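Side-chain contacts in NeuRonal IgCAM-5 (Caenorhabditis elegans, PDB 6ON6), which probably acts as a neuronal cell-surface receptor of the immunoglobulin superfamily, its first Ig domain pairing with a second copy of itself in a homodimer: residues A[36-41]-A[74-79]; A[26-31]-A[91-96]. All coordinates share one frame; numbering follows the deposited sequence.

Contact 1: A[36-41]-A[74-79]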
ATOM      1  N   HIS A  36     -10.973  12.245  -1.626  1.00 39.20           N
ATOM      2  CA  HIS A  36      -9.774  11.459  -1.800  1.00 39.33           C
ATOM      3  C   HIS A  36      -9.634  10.412  -0.700  1.00 38.25           C
ATOM      4  O   HIS A  36     -10.261  10.489   0.360  1.00 37.69           O
ATOM      5  CB  HIS A  36      -8.561  12.370  -1.874  1.00 40.91           C
ATOM      6  CG  HIS A  36      -8.461  13.113  -3.165  1.00 39.62           C
ATOM      7  ND1 HIS A  36      -8.984  14.377  -3.344  1.00 46.25           N
ATOM      8  CD2 HIS A  36      -7.906  12.762  -4.348  1.00 41.92           C
ATOM      9  CE1 HIS A  36      -8.744  14.771  -4.580  1.00 47.53           C
ATOM     10  NE2 HIS A  36      -8.088  13.816  -5.208  1.00 45.62           N
ATOM     11  N   MET A  37      -8.830   9.400  -0.991  1.00 37.19           N
ATOM     12  CA  MET A  37      -8.601   8.270  -0.091  1.00 35.47           C
ATOM     13  C   MET A  37      -7.246   8.396   0.588  1.00 35.76           C
ATOM     14  O   MET A  37      -6.263   8.791  -0.046  1.00 36.36           O
ATOM     15  CB  MET A  37      -8.607   6.978  -0.905  1.00 37.07           C
ATOM     16  CG  MET A  37      -9.936   6.652  -1.515  1.00 38.19           C
ATOM     17  SD  MET A  37     -11.087   6.051  -0.273  1.00 43.64           S
ATOM     18  CE  MET A  37     -12.067   7.507   0.041  1.00 47.52           C
ATOM     19  N   VAL A  38      -7.184   7.961   1.854  1.00 32.79           N
ATOM     20  CA  VAL A  38      -5.965   7.951   2.661  1.00 32.00           C
ATOM     21  C   VAL A  38      -5.536   6.503   2.864  1.00 29.81           C
ATOM     22  O   VAL A  38      -6.353   5.656   3.252  1.00 29.79           O
ATOM     23  CB  VAL A  38      -6.198   8.583   4.043  1.00 30.49           C
ATOM     24  CG1 VAL A  38      -4.955   8.514   4.895  1.00 35.01           C
ATOM     25  CG2 VAL A  38      -6.599  10.040   3.904  1.00 30.83           C
ATOM     26  N   ALA A  39      -4.257   6.232   2.645  1.00 27.03           N
ATOM     27  CA  ALA A  39      -3.709   4.902   2.911  1.00 24.90           C
ATOM     28  C   ALA A  39      -2.471   5.047   3.781  1.00 24.12           C
ATOM     29  O   ALA A  39      -1.705   5.987   3.618  1.00 27.15           O
ATOM     30  CB  ALA A  39      -3.367   4.165   1.601  1.00 27.57           C
ATOM     31  N   PHE A  40      -2.266   4.124   4.720  1.00 25.70           N
ATOM     32  CA  PHE A  40      -1.026   4.073   5.492  1.00 23.08           C
ATOM     33  C   PHE A  40      -0.215   2.875   5.029  1.00 23.59           C
ATOM     34  O   PHE A  40      -0.765   1.790   4.838  1.00 24.77           O
ATOM     35  CB  PHE A  40      -1.280   3.895   6.989  1.00 24.36           C
ATOM     36  CG  PHE A  40      -1.702   5.157   7.672  1.00 22.95           C
ATOM     37  CD1 PHE A  40      -0.803   5.914   8.408  1.00 25.77           C
ATOM     38  CD2 PHE A  40      -3.010   5.582   7.601  1.00 29.75           C
ATOM     39  CE1 PHE A  40      -1.204   7.102   9.037  1.00 27.66           C
ATOM     40  CE2 PHE A  40      -3.405   6.765   8.230  1.00 28.34           C
ATOM     41  CZ  PHE A  40      -2.504   7.474   8.986  1.00 27.53           C
ATOM     42  N   VAL A  41       1.084   3.074   4.835  1.00 25.57           N
ATOM     43  CA  VAL A  41       1.943   2.020   4.306  1.00 26.46           C
ATOM     44  C   VAL A  41       3.233   1.996   5.126  1.00 28.88           C
ATOM     45  O   VAL A  41       3.664   3.011   5.667  1.00 29.00           O
ATOM     46  CB  VAL A  41       2.192   2.292   2.803  1.00 28.84           C
ATOM     47  CG1 VAL A  41       3.086   1.301   2.211  1.00 39.98           C
ATOM     48  CG2 VAL A  41       0.891   2.281   2.008  1.00 32.67           C
ATOM     49  N   ASN A  74     -10.640  15.235  10.451  1.00 36.26           N
ATOM     50  CA  ASN A  74      -9.567  15.158   9.474  1.00 34.71           C
ATOM     51  C   ASN A  74      -8.249  14.657  10.051  1.00 37.56           C
ATOM     52  O   ASN A  74      -7.211  14.789   9.392  1.00 36.61           O
ATOM     53  CB  ASN A  74      -9.356  16.536   8.844  1.00 32.95           C
ATOM     54  CG  ASN A  74      -8.748  17.519   9.828  1.00 29.80           C
ATOM     55  OD1 ASN A  74      -8.849  17.333  11.043  1.00 33.93           O
ATOM     56  ND2 ASN A  74      -8.101  18.555   9.312  1.00 39.20           N
ATOM     57  N   GLU A  75      -8.253  14.112  11.265  1.00 36.12           N
ATOM     58  CA  GLU A  75      -7.079  13.433  11.809  1.00 33.49           C
ATOM     59  C   GLU A  75      -7.226  11.932  11.646  1.00 30.13           C
ATOM     60  O   GLU A  75      -8.260  11.345  12.000  1.00 34.83           O
ATOM     61  CB  GLU A  75      -6.859  13.804  13.273  1.00 35.21           C
ATOM     62  CG  GLU A  75      -6.986  15.302  13.447  1.00 39.95           C
ATOM     63  CD  GLU A  75      -6.578  15.770  14.798  1.00 48.98           C
ATOM     64  OE1 GLU A  75      -5.983  14.977  15.550  1.00 51.53           O
ATOM     65  OE2 GLU A  75      -6.868  16.943  15.104  1.00 50.42           O
ATOM     66  N   TRP A  76      -6.196  11.321  11.100  1.00 27.37           N
ATOM     67  CA  TRP A  76      -6.162   9.882  10.874  1.00 28.83           C
ATOM     68  C   TRP A  76      -5.015   9.364  11.723  1.00 26.93           C
ATOM     69  O   TRP A  76      -3.855   9.702  11.478  1.00 24.50           O
ATOM     70  CB  TRP A  76      -5.942   9.642   9.384  1.00 31.35           C
ATOM     71  CG  TRP A  76      -7.066  10.202   8.525  1.00 35.57           C
ATOM     72  CD1 TRP A  76      -7.333  11.520   8.293  1.00 35.47           C
ATOM     73  CD2 TRP A  76      -8.053   9.462   7.780  1.00 33.05           C
ATOM     74  NE1 TRP A  76      -8.419  11.646   7.465  1.00 37.20           N
ATOM     75  CE2 TRP A  76      -8.883  10.403   7.138  1.00 38.45           C
ATOM     76  CE3 TRP A  76      -8.324   8.094   7.613  1.00 32.82           C
ATOM     77  CZ2 TRP A  76      -9.951  10.028   6.319  1.00 36.79           C
ATOM     78  CZ3 TRP A  76      -9.380   7.731   6.809  1.00 37.14           C
ATOM     79  CH2 TRP A  76     -10.184   8.695   6.170  1.00 39.32           C
ATOM     80  N   VAL A  77      -5.323   8.552  12.735  1.00 26.14           N
ATOM     81  CA  VAL A  77      -4.323   8.123  13.703  1.00 23.13           C
ATOM     82  C   VAL A  77      -4.145   6.623  13.563  1.00 23.72           C
ATOM     83  O   VAL A  77      -5.095   5.855  13.778  1.00 25.59           O
ATOM     84  CB  VAL A  77      -4.739   8.452  15.140  1.00 25.03           C
ATOM     85  CG1 VAL A  77      -3.647   8.042  16.100  1.00 26.38           C
ATOM     86  CG2 VAL A  77      -5.036   9.936  15.283  1.00 28.26           C
ATOM     87  N   LEU A  78      -2.941   6.226  13.196  1.00 23.10           N
ATOM     88  CA  LEU A  78      -2.564   4.821  13.113  1.00 22.36           C
ATOM     89  C   LEU A  78      -1.783   4.468  14.373  1.00 20.82           C
ATOM     90  O   LEU A  78      -0.751   5.076  14.663  1.00 22.81           O
ATOM     91  CB  LEU A  78      -1.660   4.620  11.905  1.00 27.00           C
ATOM     92  CG  LEU A  78      -1.193   3.176  11.804  1.00 34.56           C
ATOM     93  CD1 LEU A  78      -2.347   2.316  11.309  1.00 36.20           C
ATOM     94  CD2 LEU A  78      -0.038   3.171  10.854  1.00 36.29           C
ATOM     95  N   THR A  79      -2.270   3.490  15.127  1.00 22.81           N
ATOM     96  CA  THR A  79      -1.544   3.006  16.297  1.00 21.22           C
ATOM     97  C   THR A  79      -0.844   1.703  15.956  1.00 22.09           C
ATOM     98  O   THR A  79      -1.459   0.807  15.365  1.00 23.34           O
ATOM     99  CB  THR A  79      -2.507   2.759  17.455  1.00 22.68           C
ATOM    100  OG1 THR A  79      -3.146   3.991  17.792  1.00 24.40           O
ATOM    101  CG2 THR A  79      -1.794   2.198  18.655  1.00 23.37           C
TER
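The isopropyl group of V38 lies over one face of the W76 indole, where its CG2 methyl sits 4.1 Å from the centroid of the six-membered ring. That carbon is only 15° off the ring normal, so the methyl rests above the middle of the benzene half in a CH-pi contact. The V38 torsion (chi1 177°) turns CG1 anti to the backbone N and CG2 anti to the carbonyl carbon, which aims CG2 at the indole.

Two residues along each strand, F40 enters between W76 and L78. Its ring receives L78 over one face: L78 CB stands 4.0 Å from the F40 centroid, displaced toward the CD1-CE1 rim. L78 CD2 comes up to F40 CD1 at 3.8 Å, the two side chains sliding past each other in opposite directions. W76 meets the phenyl at its rim, where F40 CE2 is 4.0 Å from W76 CB. The carbonyl oxygen of W76 also lies near the phenyl plane, 3.6 Å from F40 CZ, and so meets the ring at its edge.

The two strands belong to opposite sheets of the Ig sandwich. Their axes pass 9.4 Å apart at 24°, a spacing filled by these four buried side chains. On its other face, strand 38-42 turns A39 and V41 to the second subunit. Replacing F40 with an alanine would probably open a gap between W76 CB and L78 and deprive L78 CB of the aromatic face it rests on. Apart from the W76 carbonyl oxygen at the F40 rim, the contact is made by apolar carbons and aromatic rings, so the sheets are held here by dispersion and by exclusion of water, while hydrogen bonding is left to strand neighbours within each sheet.

Contact 2: A[26-31]-A[91-96]; sequences FTCIVN and YSCQIN
The hallmark disulfide of the immunoglobulin fold joins the two sheets of the sandwich here, tying strand 24-31 to strand 89-95. C28 and C93 face each other across the core with their SG atoms bonded at 2.0 Å. The two halves of the bridge differ: C28 extends its sulfur anti to the backbone N (chi1 -172°), whereas C93 holds its sulfur in the crowded position between backbone N and carbonyl carbon (chi1 76°). At this bridge the CA atoms of C28 and C93 come within 6.4 Å, nearer than at the pairs before and after it.

An aromatic pair packs toward one end. Y91 CB stands over the centre of the F26 phenyl, 4.1 Å from its centroid, in a CH-pi contact. The rings themselves are nearly parallel but slid so far apart that they barely overlap, and the closest touch is F26 CE2 to Y91 CD1 at 3.7 Å. The phenol hydroxyl of Y91 is occupied elsewhere, hydrogen-bonded to the backbone oxygen of D87, which ties this strand to the turn before it. L107 and I80 also pack against both aromatic side chains.

Beyond the bridge, toward the C-terminal ends of the strands, V30 and I95 reach tip to tip, and V30 CG1 meets I95 CD1 at 3.6 Å.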
ATOM      1  N   PHE A  26       1.093   7.242  14.837  1.00 21.19           N
ATOM      2  CA  PHE A  26       1.438   8.166  13.743  1.00 21.13           C
ATOM      3  C   PHE A  26       0.146   8.842  13.338  1.00 20.48           C
ATOM      4  O   PHE A  26      -0.852   8.185  13.049  1.00 24.09           O
ATOM      5  CB  PHE A  26       2.068   7.403  12.549  1.00 24.81           C
ATOM      6  CG  PHE A  26       3.481   6.948  12.809  1.00 23.14           C
ATOM      7  CD1 PHE A  26       4.535   7.835  12.628  1.00 23.97           C
ATOM      8  CD2 PHE A  26       3.771   5.656  13.238  1.00 22.92           C
ATOM      9  CE1 PHE A  26       5.827   7.461  12.869  1.00 24.77           C
ATOM     10  CE2 PHE A  26       5.062   5.301  13.495  1.00 26.45           C
ATOM     11  CZ  PHE A  26       6.101   6.177  13.294  1.00 26.79           C
ATOM     12  N   THR A  27       0.158  10.176  13.305  1.00 20.86           N
ATOM     13  CA  THR A  27      -1.045  10.938  12.944  1.00 22.96           C
ATOM     14  C   THR A  27      -0.858  11.679  11.621  1.00 23.20           C
ATOM     15  O   THR A  27       0.146  12.377  11.421  1.00 24.88           O
ATOM     16  CB  THR A  27      -1.421  11.936  14.048  1.00 23.48           C
ATOM     17  OG1 THR A  27      -1.598  11.231  15.280  1.00 25.40           O
ATOM     18  CG2 THR A  27      -2.733  12.726  13.683  1.00 27.49           C
ATOM     19  N   CYS A  28      -1.806  11.498  10.719  1.00 23.50           N
ATOM     20  CA  CYS A  28      -1.836  12.200   9.442  1.00 24.92           C
ATOM     21  C   CYS A  28      -3.037  13.135   9.461  1.00 23.99           C
ATOM     22  O   CYS A  28      -4.185  12.672   9.498  1.00 27.81           O
ATOM     23  CB  CYS A  28      -2.006  11.168   8.346  1.00 28.13           C
ATOM     24  SG  CYS A  28      -1.861  11.775   6.674  1.00 31.88           S
ATOM     25  N   ILE A  29      -2.786  14.439   9.421  1.00 24.49           N
ATOM     26  CA  ILE A  29      -3.858  15.424   9.480  1.00 25.02           C
ATOM     27  C   ILE A  29      -4.014  16.000   8.081  1.00 29.16           C
ATOM     28  O   ILE A  29      -3.052  16.515   7.503  1.00 31.20           O
ATOM     29  CB  ILE A  29      -3.547  16.529  10.500  1.00 28.21           C
ATOM     30  CG1 ILE A  29      -3.343  15.899  11.900  1.00 32.72           C
ATOM     31  CG2 ILE A  29      -4.687  17.574  10.491  1.00 30.91           C
ATOM     32  CD1 ILE A  29      -2.929  16.856  13.016  1.00 39.68           C
ATOM     33  N   VAL A  30      -5.167  15.780   7.481  1.00 30.42           N
ATOM     34  CA  VAL A  30      -5.330  16.110   6.081  1.00 30.94           C
ATOM     35  C   VAL A  30      -6.315  17.246   5.980  1.00 28.13           C
ATOM     36  O   VAL A  30      -7.466  17.118   6.421  1.00 33.82           O
ATOM     37  CB  VAL A  30      -5.803  14.919   5.248  1.00 33.85           C
ATOM     38  CG1 VAL A  30      -5.781  15.370   3.777  1.00 39.41           C
ATOM     39  CG2 VAL A  30      -4.949  13.673   5.504  1.00 34.27           C
ATOM     40  N   ASN A  31      -5.872  18.352   5.366  1.00 32.56           N
ATOM     41  CA  ASN A  31      -6.731  19.482   5.048  1.00 32.42           C
ATOM     42  C   ASN A  31      -7.223  19.302   3.622  1.00 34.90           C
ATOM     43  O   ASN A  31      -6.473  18.850   2.743  1.00 38.22           O
ATOM     44  CB  ASN A  31      -5.970  20.804   5.202  1.00 32.38           C
ATOM     45  CG  ASN A  31      -5.648  21.099   6.651  1.00 29.65           C
ATOM     46  OD1 ASN A  31      -6.398  20.701   7.546  1.00 37.19           O
ATOM     47  ND2 ASN A  31      -4.504  21.720   6.897  1.00 33.33           N
ATOM     48  N   TYR A  91       7.001   4.848   8.129  1.00 25.46           N
ATOM     49  CA  TYR A  91       5.561   4.747   7.976  1.00 25.72           C
ATOM     50  C   TYR A  91       5.129   5.968   7.206  1.00 25.78           C
ATOM     51  O   TYR A  91       5.537   7.091   7.538  1.00 28.81           O
ATOM     52  CB  TYR A  91       4.862   4.721   9.345  1.00 23.36           C
ATOM     53  CG  TYR A  91       5.172   3.413  10.085  1.00 23.78           C
ATOM     54  CD1 TYR A  91       6.403   3.236  10.701  1.00 23.55           C
ATOM     55  CD2 TYR A  91       4.275   2.325  10.081  1.00 25.57           C
ATOM     56  CE1 TYR A  91       6.729   2.012  11.353  1.00 24.34           C
ATOM     57  CE2 TYR A  91       4.606   1.139  10.743  1.00 26.53           C
ATOM     58  CZ  TYR A  91       5.807   1.022  11.329  1.00 24.88           C
ATOM     59  OH  TYR A  91       6.052  -0.183  11.937  1.00 27.24           O
ATOM     60  N   SER A  92       4.293   5.773   6.206  1.00 24.39           N
ATOM     61  CA  SER A  92       3.856   6.917   5.429  1.00 26.30           C
ATOM     62  C   SER A  92       2.332   6.944   5.320  1.00 25.73           C
ATOM     63  O   SER A  92       1.662   5.911   5.309  1.00 28.84           O
ATOM     64  CB  SER A  92       4.622   6.929   4.098  1.00 35.33           C
ATOM     65  OG  SER A  92       4.108   5.934   3.265  1.00 46.65           O
ATOM     66  N   CYS A  93       1.750   8.139   5.281  1.00 24.85           N
ATOM     67  CA  CYS A  93       0.355   8.225   4.892  1.00 26.61           C
ATOM     68  C   CYS A  93       0.342   8.858   3.519  1.00 26.87           C
ATOM     69  O   CYS A  93       1.144   9.751   3.240  1.00 30.24           O
ATOM     70  CB  CYS A  93      -0.542   8.995   5.879  1.00 32.14           C
ATOM     71  SG  CYS A  93      -0.385  10.689   5.814  1.00 44.28           S
ATOM     72  N   GLN A  94      -0.508   8.352   2.654  1.00 25.51           N
ATOM     73  CA  GLN A  94      -0.533   8.820   1.281  1.00 27.41           C
ATOM     74  C   GLN A  94      -1.967   9.009   0.824  1.00 26.88           C
ATOM     75  O   GLN A  94      -2.861   8.265   1.240  1.00 31.00           O
ATOM     76  CB  GLN A  94       0.313   7.919   0.401  1.00 32.74           C
ATOM     77  CG  GLN A  94      -0.200   6.587   0.224  1.00 34.24           C
ATOM     78  CD  GLN A  94       0.838   5.688  -0.468  1.00 36.33           C
ATOM     79  OE1 GLN A  94       1.924   5.437   0.066  1.00 44.91           O
ATOM     80  NE2 GLN A  94       0.533   5.269  -1.673  1.00 35.04           N
ATOM     81  N   ILE A  95      -2.200  10.096   0.054  1.00 29.80           N
ATOM     82  CA  ILE A  95      -3.520  10.433  -0.448  1.00 31.14           C
ATOM     83  C   ILE A  95      -3.490  10.337  -1.955  1.00 31.74           C
ATOM     84  O   ILE A  95      -2.474  10.677  -2.566  1.00 36.92           O
ATOM     85  CB  ILE A  95      -3.842  11.885  -0.069  1.00 35.69           C
ATOM     86  CG1 ILE A  95      -3.487  12.135   1.405  1.00 37.73           C
ATOM     87  CG2 ILE A  95      -5.293  12.134  -0.301  1.00 34.97           C
ATOM     88  CD1 ILE A  95      -3.384  13.613   1.776  1.00 47.46           C
ATOM     89  N   ASN A  96      -4.569   9.798  -2.544  1.00 33.02           N
ATOM     90  CA  ASN A  96      -4.618   9.532  -3.990  1.00 32.86           C
ATOM     91  C   ASN A  96      -4.877  10.758  -4.840  1.00 39.47           C
ATOM     92  O   ASN A  96      -5.675  10.708  -5.779  1.00 40.67           O
ATOM     93  CB  ASN A  96      -5.616   8.437  -4.353  1.00 36.10           C
ATOM     94  CG  ASN A  96      -7.016   8.795  -3.990  1.00 36.22           C
ATOM     95  OD1 ASN A  96      -7.254   9.790  -3.291  1.00 37.05           O
ATOM     96  ND2 ASN A  96      -7.968   8.005  -4.469  1.00 40.39           N
TER

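Both contacts are buried core and join the same two sheets: strands 24-31 and 75-80 are neighbours in one, 38-42 and 89-95 in the other. They differ in chemistry. Contact 2 adds a covalent bridge to its apolar pairs and draws its strands closer, whereas contact 1 spans a wider spacing with bulky side chains alone. They meet at the F40 ring, whose CE1 lies 3.7 Å from C93 CB, so the phenyl packs beside the disulfide. Backbone pairing joins them too, through A39 O and Q94 N at 2.8 Å. The outer surface of strands 38-42 and 89-95 faces the second subunit, so both contacts back the dimer interface.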